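Local coordinates for probable oxidoreductase (Pseudomonas aeruginosa, PDB 4B7X), which probably catalyses NADP(H)-dependent oxidation or reduction of a small-molecule substrate, as a member of the medium-chain dehydrogenase/reductase family, at residues 6-11 with 101-106; 10-15 with 27-32. All coordinates share one frame; numbering follows the deposited sequence.

Contact 1: residues 6-11 with 101-106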
ATOM      1  N   GLN H   6      38.169  18.410  29.926  1.00 55.00           N
ATOM      2  CA  GLN H   6      37.490  17.218  29.343  1.00 56.82           C
ATOM      3  C   GLN H   6      37.222  17.414  27.849  1.00 57.50           C
ATOM      4  O   GLN H   6      36.683  18.454  27.425  1.00 55.13           O
ATOM      5  CB  GLN H   6      36.192  16.888  30.102  1.00 57.41           C
ATOM      6  CG  GLN H   6      35.430  15.656  29.606  1.00 57.79           C
ATOM      7  CD  GLN H   6      36.136  14.335  29.892  1.00 58.34           C
ATOM      8  OE1 GLN H   6      36.449  14.015  31.043  1.00 62.77           O
ATOM      9  NE2 GLN H   6      36.380  13.559  28.842  1.00 53.09           N
ATOM     10  N   ILE H   7      37.612  16.409  27.063  1.00 55.95           N
ATOM     11  CA  ILE H   7      37.388  16.410  25.614  1.00 56.96           C
ATOM     12  C   ILE H   7      36.182  15.549  25.223  1.00 56.69           C
ATOM     13  O   ILE H   7      35.964  14.448  25.754  1.00 54.29           O
ATOM     14  CB  ILE H   7      38.668  16.040  24.803  1.00 56.46           C
ATOM     15  CG1 ILE H   7      39.279  17.281  24.145  1.00 56.81           C
ATOM     16  CG2 ILE H   7      38.368  15.058  23.678  1.00 58.73           C
ATOM     17  CD1 ILE H   7      39.833  18.301  25.110  1.00 55.60           C
ATOM     18  N   ASN H   8      35.391  16.091  24.303  1.00 55.25           N
ATOM     19  CA  ASN H   8      34.268  15.382  23.737  1.00 51.63           C
ATOM     20  C   ASN H   8      34.565  15.069  22.272  1.00 51.01           C
ATOM     21  O   ASN H   8      34.566  15.949  21.408  1.00 49.72           O
ATOM     22  CB  ASN H   8      32.972  16.187  23.926  1.00 52.25           C
ATOM     23  CG  ASN H   8      31.751  15.512  23.311  1.00 51.15           C
ATOM     24  OD1 ASN H   8      31.620  14.280  23.307  1.00 47.35           O
ATOM     25  ND2 ASN H   8      30.844  16.328  22.788  1.00 47.40           N
ATOM     26  N   ARG H   9      34.861  13.802  22.009  1.00 49.03           N
ATOM     27  CA  ARG H   9      35.085  13.345  20.643  1.00 51.78           C
ATOM     28  C   ARG H   9      33.746  13.222  19.913  1.00 49.54           C
ATOM     29  O   ARG H   9      32.754  12.781  20.490  1.00 48.42           O
ATOM     30  CB  ARG H   9      35.809  12.001  20.630  1.00 50.47           C
ATOM     31  CG  ARG H   9      37.168  11.999  21.315  1.00 49.21           C
ATOM     32  CD  ARG H   9      37.718  10.582  21.388  1.00 47.69           C
ATOM     33  NE  ARG H   9      36.842   9.698  22.160  1.00 46.80           N
ATOM     34  CZ  ARG H   9      36.876   8.369  22.112  1.00 47.07           C
ATOM     35  NH1 ARG H   9      37.749   7.746  21.330  1.00 46.13           N
ATOM     36  NH2 ARG H   9      36.035   7.657  22.854  1.00 45.52           N
ATOM     37  N   GLN H  10      33.732  13.618  18.643  1.00 51.40           N
ATOM     38  CA  GLN H  10      32.510  13.589  17.847  1.00 51.42           C
ATOM     39  C   GLN H  10      32.774  13.353  16.372  1.00 52.19           C
ATOM     40  O   GLN H  10      33.694  13.933  15.788  1.00 52.33           O
ATOM     41  CB  GLN H  10      31.696  14.876  18.047  1.00 51.58           C
ATOM     42  CG  GLN H  10      32.464  16.172  17.816  1.00 50.74           C
ATOM     43  CD  GLN H  10      31.671  17.399  18.211  1.00 47.13           C
ATOM     44  OE1 GLN H  10      31.060  17.441  19.274  1.00 47.87           O
ATOM     45  NE2 GLN H  10      31.672  18.407  17.348  1.00 48.74           N
ATOM     46  N   TYR H  11      31.964  12.488  15.769  1.00 51.85           N
ATOM     47  CA  TYR H  11      31.972  12.359  14.321  1.00 50.63           C
ATOM     48  C   TYR H  11      31.000  13.368  13.735  1.00 52.67           C
ATOM     49  O   TYR H  11      29.832  13.426  14.127  1.00 55.17           O
ATOM     50  CB  TYR H  11      31.633  10.936  13.876  1.00 49.36           C
ATOM     51  CG  TYR H  11      32.837  10.019  13.738  1.00 45.52           C
ATOM     52  CD1 TYR H  11      33.776  10.224  12.732  1.00 45.10           C
ATOM     53  CD2 TYR H  11      33.023   8.933  14.600  1.00 45.14           C
ATOM     54  CE1 TYR H  11      34.874   9.389  12.595  1.00 44.83           C
ATOM     55  CE2 TYR H  11      34.122   8.095  14.474  1.00 42.46           C
ATOM     56  CZ  TYR H  11      35.043   8.331  13.470  1.00 43.66           C
ATOM     57  OH  TYR H  11      36.135   7.508  13.318  1.00 41.40           O
ATOM     58  N   GLY H 101      23.739  11.298  19.640  1.00 35.85           N
ATOM     59  CA  GLY H 101      24.704  11.679  18.603  1.00 35.64           C
ATOM     60  C   GLY H 101      25.984  10.857  18.666  1.00 36.73           C
ATOM     61  O   GLY H 101      26.259  10.209  19.668  1.00 35.22           O
ATOM     62  N   VAL H 102      26.766  10.879  17.591  1.00 37.27           N
ATOM     63  CA  VAL H 102      27.991  10.093  17.523  1.00 40.07           C
ATOM     64  C   VAL H 102      29.151  10.861  18.184  1.00 38.83           C
ATOM     65  O   VAL H 102      29.983  11.437  17.510  1.00 40.34           O
ATOM     66  CB  VAL H 102      28.301   9.675  16.069  1.00 40.68           C
ATOM     67  CG1 VAL H 102      29.489   8.716  16.009  1.00 41.08           C
ATOM     68  CG2 VAL H 102      27.079   8.999  15.457  1.00 40.35           C
ATOM     69  N   GLN H 103      29.179  10.840  19.515  1.00 40.83           N
ATOM     70  CA  GLN H 103      30.086  11.666  20.339  1.00 40.60           C
ATOM     71  C   GLN H 103      30.154  11.087  21.764  1.00 40.43           C
ATOM     72  O   GLN H 103      29.301  10.288  22.148  1.00 40.39           O
ATOM     73  CB  GLN H 103      29.587  13.119  20.388  1.00 40.68           C
ATOM     74  CG  GLN H 103      28.160  13.257  20.912  1.00 42.62           C
ATOM     75  CD  GLN H 103      27.635  14.680  20.879  1.00 45.90           C
ATOM     76  OE1 GLN H 103      28.401  15.641  20.810  1.00 47.29           O
ATOM     77  NE2 GLN H 103      26.307  14.821  20.948  1.00 45.89           N
ATOM     78  N   ASP H 104      31.152  11.485  22.552  1.00 40.92           N
ATOM     79  CA  ASP H 104      31.259  10.997  23.937  1.00 41.59           C
ATOM     80  C   ASP H 104      30.172  11.528  24.846  1.00 41.73           C
ATOM     81  O   ASP H 104      29.762  10.843  25.787  1.00 39.12           O
ATOM     82  CB  ASP H 104      32.594  11.389  24.565  1.00 44.44           C
ATOM     83  CG  ASP H 104      33.743  10.622  24.003  1.00 44.98           C
ATOM     84  OD1 ASP H 104      33.749   9.380  24.149  1.00 45.29           O
ATOM     85  OD2 ASP H 104      34.648  11.273  23.441  1.00 44.40           O
ATOM     86  N   TYR H 105      29.740  12.760  24.579  1.00 42.90           N
ATOM     87  CA  TYR H 105      28.859  13.479  25.487  1.00 44.09           C
ATOM     88  C   TYR H 105      27.777  14.230  24.751  1.00 43.80           C
ATOM     89  O   TYR H 105      28.065  14.950  23.787  1.00 39.30           O
ATOM     90  CB  TYR H 105      29.658  14.494  26.299  1.00 44.27           C
ATOM     91  CG  TYR H 105      30.613  13.885  27.275  1.00 44.81           C
ATOM     92  CD1 TYR H 105      30.179  13.464  28.525  1.00 47.29           C
ATOM     93  CD2 TYR H 105      31.959  13.744  26.959  1.00 47.23           C
ATOM     94  CE1 TYR H 105      31.059  12.907  29.436  1.00 49.39           C
ATOM     95  CE2 TYR H 105      32.850  13.187  27.859  1.00 47.54           C
ATOM     96  CZ  TYR H 105      32.390  12.766  29.090  1.00 49.72           C
ATOM     97  OH  TYR H 105      33.258  12.198  29.983  1.00 53.29           O
ATOM     98  N   PHE H 106      26.543  14.075  25.230  1.00 44.92           N
ATOM     99  CA  PHE H 106      25.408  14.866  24.735  1.00 43.28           C
ATOM    100  C   PHE H 106      25.115  16.055  25.632  1.00 39.10           C
ATOM    101  O   PHE H 106      25.027  15.910  26.849  1.00 40.78           O
ATOM    102  CB  PHE H 106      24.140  14.016  24.627  1.00 43.34           C
ATOM    103  CG  PHE H 106      22.897  14.812  24.292  1.00 42.45           C
ATOM    104  CD1 PHE H 106      22.657  15.241  22.985  1.00 42.90           C
ATOM    105  CD2 PHE H 106      21.964  15.129  25.280  1.00 43.22           C
ATOM    106  CE1 PHE H 106      21.513  15.968  22.670  1.00 42.79           C
ATOM    107  CE2 PHE H 106      20.816  15.855  24.974  1.00 42.39           C
ATOM    108  CZ  PHE H 106      20.588  16.267  23.664  1.00 43.28           C
TER
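Arg9 and Asp104 hold the tight centre of this contact. The arginine grips the carboxylate side-on, NE meeting OD2 at 3.0 Å and NH2 meeting OD1 at 3.1 Å, both on syn lone pairs, with the two flat groups only 14° from coplanar. Asp104 OD2 also accepts the backbone N of Arg9 on its anti side at 2.9 Å, a use that suits a short acidic side chain pointing at the strand; NH1 is left for a second salt bridge to Glu314. Asn8 suits its buried place because its amide both accepts and donates: OD1 takes Tyr105 N at 2.7 Å from above the carbonyl plane, and ND2 gives to Gln103 OE1 at 3.2 Å, while Gln103 NE2 bonds to Leu100 O. Its CG lies anti to the backbone N (chi1 178°), which carries the Asn8 amide across to residues 103-105. Beyond, Tyr11 N bonds to Val102 O at 2.8 Å, and Val102 CG1 meets the edge of the Tyr11 ring. The Gln6 end is looser and exposed: its amide lies 3.6 Å (CD to OH) from Tyr105, 58° from the ring plane. One beta bridge, Gln10 with Gln103, and mostly side chains join strand 7-13 to the approach to strand 105-108 within the GroES-like domain.

Contact 2: residues 10-15 with 27-32; sequences QYQLAQ and SFVETP
Strand 10-13 runs antiparallel to strand 27-32, their short axes at 132° and 4.7 Å apart at closest approach, with Gln10-Val29 and Gln12-Ser27 as hydrogen-bonded pairs on either side of the non-hydrogen-bonded pair Tyr11-Phe28. Each hydrogen-bonded pair is closed by two bonds: Gln10 N to Val29 O and Val29 N to Gln10 O are both 3.0 Å, while Gln12 N to Ser27 O and Ser27 N to Gln12 O are both 2.8 Å. Tyr11 and Phe28 share one face of the sheet. CD1 of Phe28 stands over the centre of the tyrosine ring, 3.5 Å from Tyr11 CZ, and the planes meet obliquely at 33°. A phenylalanine fits here because its ring is wholly apolar; a tyrosine fits opposite because it can offer the same broad surface while its OH reaches on to bond with Glu314 O. Gln10, Gln12, Ser27 and Val29 occupy the other face. There the long glutamine chains reach the neighbouring strand: Gln10, extended beyond CG (chi2 -172°), brings its amide across Thr31 at about a right angle, and the end of Gln12 lies against Val29 CG2, a branched residue at home in a strand. Further along, CB of the small Ala14 lies 4.2 Å from Ser27 CB, and its backbone bonds on to Thr25. Around this hairpin, backbone bonds tie Tyr11 to Met74 and Val102, and Leu13 to Gly71 and Glu72; Gln10 packs on Val73, and Glu314 lies just before helix 316-320.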
ATOM      1  N   GLN H  10      33.732  13.618  18.643  1.00 51.40           N
ATOM      2  CA  GLN H  10      32.510  13.589  17.847  1.00 51.42           C
ATOM      3  C   GLN H  10      32.774  13.353  16.372  1.00 52.19           C
ATOM      4  O   GLN H  10      33.694  13.933  15.788  1.00 52.33           O
ATOM      5  CB  GLN H  10      31.696  14.876  18.047  1.00 51.58           C
ATOM      6  CG  GLN H  10      32.464  16.172  17.816  1.00 50.74           C
ATOM      7  CD  GLN H  10      31.671  17.399  18.211  1.00 47.13           C
ATOM      8  OE1 GLN H  10      31.060  17.441  19.274  1.00 47.87           O
ATOM      9  NE2 GLN H  10      31.672  18.407  17.348  1.00 48.74           N
ATOM     10  N   TYR H  11      31.964  12.488  15.769  1.00 51.85           N
ATOM     11  CA  TYR H  11      31.972  12.359  14.321  1.00 50.63           C
ATOM     12  C   TYR H  11      31.000  13.368  13.735  1.00 52.67           C
ATOM     13  O   TYR H  11      29.832  13.426  14.127  1.00 55.17           O
ATOM     14  CB  TYR H  11      31.633  10.936  13.876  1.00 49.36           C
ATOM     15  CG  TYR H  11      32.837  10.019  13.738  1.00 45.52           C
ATOM     16  CD1 TYR H  11      33.776  10.224  12.732  1.00 45.10           C
ATOM     17  CD2 TYR H  11      33.023   8.933  14.600  1.00 45.14           C
ATOM     18  CE1 TYR H  11      34.874   9.389  12.595  1.00 44.83           C
ATOM     19  CE2 TYR H  11      34.122   8.095  14.474  1.00 42.46           C
ATOM     20  CZ  TYR H  11      35.043   8.331  13.470  1.00 43.66           C
ATOM     21  OH  TYR H  11      36.135   7.508  13.318  1.00 41.40           O
ATOM     22  N   GLN H  12      31.511  14.183  12.821  1.00 56.10           N
ATOM     23  CA  GLN H  12      30.733  15.202  12.135  1.00 58.54           C
ATOM     24  C   GLN H  12      30.452  14.766  10.707  1.00 61.75           C
ATOM     25  O   GLN H  12      31.254  14.047  10.106  1.00 62.61           O
ATOM     26  CB  GLN H  12      31.509  16.522  12.090  1.00 57.55           C
ATOM     27  CG  GLN H  12      31.476  17.344  13.372  1.00 56.47           C
ATOM     28  CD  GLN H  12      32.089  18.732  13.203  1.00 56.19           C
ATOM     29  OE1 GLN H  12      32.600  19.082  12.135  1.00 55.76           O
ATOM     30  NE2 GLN H  12      32.033  19.530  14.263  1.00 52.74           N
ATOM     31  N   LEU H  13      29.327  15.218  10.159  1.00 62.35           N
ATOM     32  CA  LEU H  13      29.057  15.036   8.735  1.00 63.41           C
ATOM     33  C   LEU H  13      29.928  16.018   7.961  1.00 62.79           C
ATOM     34  O   LEU H  13      29.818  17.228   8.155  1.00 64.02           O
ATOM     35  CB  LEU H  13      27.578  15.282   8.409  1.00 62.13           C
ATOM     36  CG  LEU H  13      26.875  14.336   7.419  1.00 63.96           C
ATOM     37  CD1 LEU H  13      25.576  14.936   6.894  1.00 60.32           C
ATOM     38  CD2 LEU H  13      27.763  13.918   6.257  1.00 63.74           C
ATOM     39  N   ALA H  14      30.797  15.487   7.102  1.00 64.98           N
ATOM     40  CA  ALA H  14      31.683  16.304   6.267  1.00 68.63           C
ATOM     41  C   ALA H  14      31.095  16.536   4.872  1.00 72.47           C
ATOM     42  O   ALA H  14      31.124  17.658   4.351  1.00 73.25           O
ATOM     43  CB  ALA H  14      33.064  15.668   6.167  1.00 66.83           C
ATOM     44  N   GLN H  15      30.567  15.468   4.275  1.00 73.14           N
ATOM     45  CA  GLN H  15      29.967  15.533   2.944  1.00 73.15           C
ATOM     46  C   GLN H  15      28.820  14.541   2.795  1.00 74.50           C
ATOM     47  O   GLN H  15      28.875  13.427   3.332  1.00 75.33           O
ATOM     48  CB  GLN H  15      31.018  15.276   1.858  1.00 73.81           C
ATOM     49  CG  GLN H  15      31.661  13.895   1.909  1.00 74.57           C
ATOM     50  CD  GLN H  15      32.944  13.811   1.107  1.00 75.63           C
ATOM     51  OE1 GLN H  15      33.003  13.134   0.083  1.00 77.46           O
ATOM     52  NE2 GLN H  15      33.983  14.501   1.571  1.00 74.77           N
ATOM     53  N   SER H  27      33.995  13.472   9.594  1.00 71.29           N
ATOM     54  CA  SER H  27      35.169  14.125  10.151  1.00 68.23           C
ATOM     55  C   SER H  27      35.232  13.878  11.657  1.00 65.40           C
ATOM     56  O   SER H  27      34.317  14.250  12.402  1.00 60.44           O
ATOM     57  CB  SER H  27      35.140  15.622   9.847  1.00 70.88           C
ATOM     58  OG  SER H  27      36.181  16.294  10.533  1.00 77.92           O
ATOM     59  N   PHE H  28      36.309  13.230  12.092  1.00 66.82           N
ATOM     60  CA  PHE H  28      36.553  12.975  13.511  1.00 65.83           C
ATOM     61  C   PHE H  28      37.160  14.228  14.153  1.00 64.71           C
ATOM     62  O   PHE H  28      38.233  14.679  13.754  1.00 66.91           O
ATOM     63  CB  PHE H  28      37.467  11.755  13.673  1.00 63.51           C
ATOM     64  CG  PHE H  28      37.357  11.080  15.012  1.00 65.58           C
ATOM     65  CD1 PHE H  28      36.115  10.850  15.599  1.00 64.80           C
ATOM     66  CD2 PHE H  28      38.497  10.652  15.679  1.00 65.92           C
ATOM     67  CE1 PHE H  28      36.018  10.226  16.832  1.00 66.28           C
ATOM     68  CE2 PHE H  28      38.405  10.022  16.912  1.00 67.52           C
ATOM     69  CZ  PHE H  28      37.164   9.810  17.492  1.00 66.49           C
ATOM     70  N   VAL H  29      36.451  14.795  15.128  1.00 64.63           N
ATOM     71  CA  VAL H  29      36.802  16.095  15.708  1.00 64.42           C
ATOM     72  C   VAL H  29      36.813  16.049  17.238  1.00 65.67           C
ATOM     73  O   VAL H  29      36.038  15.318  17.876  1.00 62.98           O
ATOM     74  CB  VAL H  29      35.848  17.217  15.213  1.00 69.44           C
ATOM     75  CG1 VAL H  29      36.179  18.568  15.845  1.00 69.16           C
ATOM     76  CG2 VAL H  29      35.895  17.336  13.696  1.00 70.23           C
ATOM     77  N   GLU H  30      37.712  16.838  17.817  1.00 68.95           N
ATOM     78  CA  GLU H  30      37.817  16.957  19.265  1.00 68.54           C
ATOM     79  C   GLU H  30      37.502  18.390  19.696  1.00 68.37           C
ATOM     80  O   GLU H  30      38.313  19.303  19.519  1.00 68.56           O
ATOM     81  CB  GLU H  30      39.204  16.495  19.731  1.00 70.61           C
ATOM     82  CG  GLU H  30      39.387  14.981  19.686  1.00 71.83           C
ATOM     83  CD  GLU H  30      40.691  14.540  19.032  1.00 75.25           C
ATOM     84  OE1 GLU H  30      41.140  15.194  18.061  1.00 74.91           O
ATOM     85  OE2 GLU H  30      41.257  13.517  19.476  1.00 73.10           O
ATOM     86  N   THR H  31      36.300  18.577  20.235  1.00 67.29           N
ATOM     87  CA  THR H  31      35.862  19.877  20.747  1.00 64.93           C
ATOM     88  C   THR H  31      35.839  19.847  22.272  1.00 62.96           C
ATOM     89  O   THR H  31      35.701  18.772  22.866  1.00 62.70           O
ATOM     90  CB  THR H  31      34.461  20.270  20.226  1.00 66.92           C
ATOM     91  OG1 THR H  31      33.465  19.403  20.783  1.00 62.90           O
ATOM     92  CG2 THR H  31      34.403  20.202  18.705  1.00 68.22           C
ATOM     93  N   PRO H  32      35.976  21.023  22.917  1.00 60.66           N
ATOM     94  CA  PRO H  32      35.913  21.070  24.382  1.00 59.81           C
ATOM     95  C   PRO H  32      34.502  20.797  24.901  1.00 55.16           C
ATOM     96  O   PRO H  32      33.525  21.232  24.288  1.00 55.47           O
ATOM     97  CB  PRO H  32      36.334  22.509  24.704  1.00 64.19           C
ATOM     98  CG  PRO H  32      36.004  23.291  23.472  1.00 64.64           C
ATOM     99  CD  PRO H  32      36.246  22.349  22.328  1.00 63.23           C
TER

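Contacts 1 and 2 lie with their centres about 9 Å apart, on the same side of the chain's centre and within the one GroES-like domain. Both start from strand 7-13 and share Gln10 and Tyr11. Along the chain strand 7-13 comes first, then its hairpin partner 26-32 and, much later, residues 101-106. Contact 2 is thus a local pairing, whereas contact 1 carries the small two-strand sheet to the end of a distant loop leading into strand 105-108 of the mixed sheet. Arg9 CD packing on Phe28 CZ, 4.0 Å apart, links them directly. Contact 2 builds the N-terminal hairpin, and contact 1 joins one of its strands to the rest of the domain.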